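Long-range contact in extracellular ligand-binding receptor (Desulfohalobium retbaense DSM 5692, PDB 5ERE), which probably senses small solutes outside the cell, binding 2-oxo-4-methylpentanoic acid in its periplasmic-binding-protein part and cytosine in a tandem PAS-like sensor part: residues A[419-427]-A[548-556]. Residues are numbered along the deposited sequence; the frame is centred on the assembly and turned at random.
Sequences HQPVLSQAI and IGLHGTNYR
P421 sets its CB over one face of the H551 imidazole, 3.6 Å from the ring centroid and 15° off the ring normal, a CH-pi contact; the backbone N of L423 lies at the edge, near the ring plane. H551 NE2 is hydrogen-bonded to D344 of helix 324-357, a bond that, with P421 over the face, probably holds the ring at this rotation. Replacing H551 by alanine is likely to take the aromatic face from P421 CB and leave the D344 carboxylate without this partner. The Y555 ring meets S424 O at its edge and in plane: its OH donates to that carbonyl at 2.5 Å, nearly along the C=O axis. L423 CG stands anti to the backbone N (chi1 -178°), a torsion that sends CD2 over to Y555, 3.8 Å from CE2; the same methyl lies 4.2 Å from L550 CB. The hairpin of strands 541-550 and 553-561, closed by a type I' turn from L550 to T553, brings its tip against strand 422-423, an edge segment of the cytosine-binding PAS-like (Cache) domain. The hairpin belongs to a separate antiparallel sheet, so the contact joins the two lobes of the tandem sensor, with the S424 side chain about 7 Å from the bound cytosine. T553 OG1 donates to L423 O at 2.6 Å, slightly tilted from the carbonyl plane; R414 of helix 410-418 gives that oxygen a second bond. With OG1 beside its own backbone N (chi1 -60°), T553 also directs CG2 to S424 O, 3.6 Å away. One water bridges the two segments, accepting from L423 N and donating to H551 O and T553 OG1. S424 OG donates to O of the next residue, Q425, and also bonds D437 N on strand 434-443.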
# COMPACT_ATOMS: atom_id res chain seq x y z
N HIS A 419 9.27 -41.21 -9.31
CA HIS A 419 9.61 -41.32 -7.89
C HIS A 419 10.48 -40.12 -7.47
O HIS A 419 11.45 -40.25 -6.73
CB HIS A 419 10.31 -42.65 -7.59
CG HIS A 419 9.43 -43.86 -7.74
ND1 HIS A 419 9.89 -45.15 -7.52
CD2 HIS A 419 8.13 -43.99 -8.11
CE1 HIS A 419 8.90 -46.01 -7.73
NE2 HIS A 419 7.83 -45.33 -8.09
N GLN A 420 10.11 -38.95 -8.00
CA GLN A 420 10.67 -37.69 -7.56
C GLN A 420 9.56 -36.71 -7.20
O GLN A 420 8.45 -36.85 -7.68
CB GLN A 420 11.55 -37.11 -8.67
CG GLN A 420 12.89 -37.81 -8.76
CD GLN A 420 13.65 -37.42 -9.99
OE1 GLN A 420 13.06 -37.17 -11.05
NE2 GLN A 420 14.96 -37.34 -9.86
N PRO A 421 9.90 -35.69 -6.39
CA PRO A 421 8.91 -34.70 -5.95
C PRO A 421 8.21 -34.02 -7.12
O PRO A 421 8.78 -33.88 -8.19
CB PRO A 421 9.74 -33.66 -5.20
CG PRO A 421 11.03 -34.33 -4.89
CD PRO A 421 11.26 -35.35 -5.95
N VAL A 422 6.99 -33.57 -6.88
CA VAL A 422 6.22 -32.84 -7.90
C VAL A 422 5.49 -31.66 -7.27
O VAL A 422 5.21 -31.63 -6.05
CB VAL A 422 5.22 -33.77 -8.60
CG1 VAL A 422 5.94 -34.88 -9.38
CG2 VAL A 422 4.22 -34.40 -7.59
N LEU A 423 5.23 -30.65 -8.09
CA LEU A 423 4.30 -29.57 -7.76
C LEU A 423 3.22 -29.65 -8.80
O LEU A 423 3.54 -29.65 -9.98
CB LEU A 423 4.98 -28.18 -7.76
CG LEU A 423 4.09 -26.99 -7.36
CD1 LEU A 423 3.70 -27.06 -5.85
CD2 LEU A 423 4.72 -25.66 -7.68
N SER A 424 1.95 -29.73 -8.38
CA SER A 424 0.88 -29.90 -9.36
C SER A 424 0.56 -28.59 -10.09
O SER A 424 0.89 -27.50 -9.64
CB SER A 424 -0.41 -30.44 -8.70
OG SER A 424 -1.07 -29.43 -7.97
N GLN A 425 -0.09 -28.74 -11.25
CA GLN A 425 -0.83 -27.65 -11.86
C GLN A 425 -2.02 -27.35 -10.95
O GLN A 425 -2.33 -28.15 -10.11
CB GLN A 425 -1.35 -28.06 -13.25
CG GLN A 425 -0.34 -28.58 -14.23
CD GLN A 425 0.67 -27.52 -14.66
OE1 GLN A 425 0.44 -26.31 -14.51
NE2 GLN A 425 1.80 -27.97 -15.19
N ALA A 426 -2.71 -26.23 -11.17
CA ALA A 426 -3.93 -25.91 -10.42
C ALA A 426 -5.12 -26.75 -10.92
O ALA A 426 -5.64 -26.51 -11.99
CB ALA A 426 -4.24 -24.43 -10.55
N ILE A 427 -5.50 -27.76 -10.15
CA ILE A 427 -6.49 -28.73 -10.60
C ILE A 427 -7.52 -28.88 -9.49
O ILE A 427 -7.29 -28.46 -8.36
CB ILE A 427 -5.87 -30.13 -10.94
CG1 ILE A 427 -5.14 -30.71 -9.69
CG2 ILE A 427 -4.90 -30.04 -12.15
CD1 ILE A 427 -4.67 -32.17 -9.86
N ILE A 548 7.50 -18.31 -11.29
CA ILE A 548 7.71 -18.96 -10.01
C ILE A 548 7.29 -20.42 -10.08
O ILE A 548 6.35 -20.78 -10.80
CB ILE A 548 6.90 -18.28 -8.90
CG1 ILE A 548 5.45 -18.08 -9.39
CG2 ILE A 548 7.54 -16.96 -8.53
CD1 ILE A 548 4.53 -18.05 -8.34
N GLY A 549 7.96 -21.28 -9.33
CA GLY A 549 7.56 -22.67 -9.28
C GLY A 549 8.57 -23.61 -8.66
O GLY A 549 9.59 -23.17 -8.12
N LEU A 550 8.28 -24.90 -8.75
CA LEU A 550 9.17 -25.96 -8.26
C LEU A 550 9.08 -27.20 -9.14
O LEU A 550 8.03 -27.48 -9.72
CB LEU A 550 8.82 -26.36 -6.81
CG LEU A 550 8.93 -25.40 -5.63
CD1 LEU A 550 8.28 -26.01 -4.38
CD2 LEU A 550 10.41 -25.08 -5.36
N HIS A 551 10.19 -27.93 -9.21
CA HIS A 551 10.20 -29.29 -9.74
C HIS A 551 9.65 -29.36 -11.17
O HIS A 551 9.02 -30.37 -11.54
CB HIS A 551 9.39 -30.23 -8.84
CG HIS A 551 9.82 -30.22 -7.41
ND1 HIS A 551 11.12 -30.48 -7.02
CD2 HIS A 551 9.12 -29.99 -6.27
CE1 HIS A 551 11.20 -30.41 -5.70
NE2 HIS A 551 10.00 -30.11 -5.22
N GLY A 552 9.89 -28.31 -11.94
CA GLY A 552 9.50 -28.27 -13.34
C GLY A 552 8.10 -27.76 -13.61
O GLY A 552 7.66 -27.71 -14.76
N THR A 553 7.39 -27.38 -12.54
CA THR A 553 6.05 -26.78 -12.66
C THR A 553 6.20 -25.31 -12.35
O THR A 553 6.46 -24.90 -11.23
CB THR A 553 5.03 -27.43 -11.73
OG1 THR A 553 4.94 -28.81 -12.06
CG2 THR A 553 3.61 -26.75 -11.84
N ASN A 554 6.11 -24.51 -13.39
CA ASN A 554 6.27 -23.09 -13.27
C ASN A 554 5.00 -22.33 -13.65
O ASN A 554 4.27 -22.75 -14.55
CB ASN A 554 7.46 -22.63 -14.13
CG ASN A 554 8.75 -23.35 -13.75
OD1 ASN A 554 9.24 -23.22 -12.63
ND2 ASN A 554 9.27 -24.14 -14.66
N TYR A 555 4.75 -21.24 -12.93
CA TYR A 555 3.64 -20.32 -13.18
C TYR A 555 4.19 -18.99 -13.55
O TYR A 555 5.22 -18.54 -13.01
CB TYR A 555 2.75 -20.16 -11.93
CG TYR A 555 2.42 -21.46 -11.29
CD1 TYR A 555 1.50 -22.32 -11.85
CD2 TYR A 555 3.05 -21.84 -10.13
CE1 TYR A 555 1.21 -23.53 -11.25
CE2 TYR A 555 2.78 -23.02 -9.54
CZ TYR A 555 1.86 -23.87 -10.10
OH TYR A 555 1.62 -25.07 -9.46
N ARG A 556 3.47 -18.31 -14.44
CA ARG A 556 3.83 -16.97 -14.81
C ARG A 556 3.15 -15.98 -13.89
O ARG A 556 1.95 -16.09 -13.62
CB ARG A 556 3.45 -16.67 -16.27
CG ARG A 556 3.89 -17.72 -17.24
CD ARG A 556 5.41 -17.65 -17.56
NE ARG A 556 5.75 -18.60 -18.61
CZ ARG A 556 6.59 -19.64 -18.49
NH1 ARG A 556 7.22 -19.88 -17.35
NH2 ARG A 556 6.81 -20.44 -19.53
O HOH W 1 6.44 -30.57 -10.83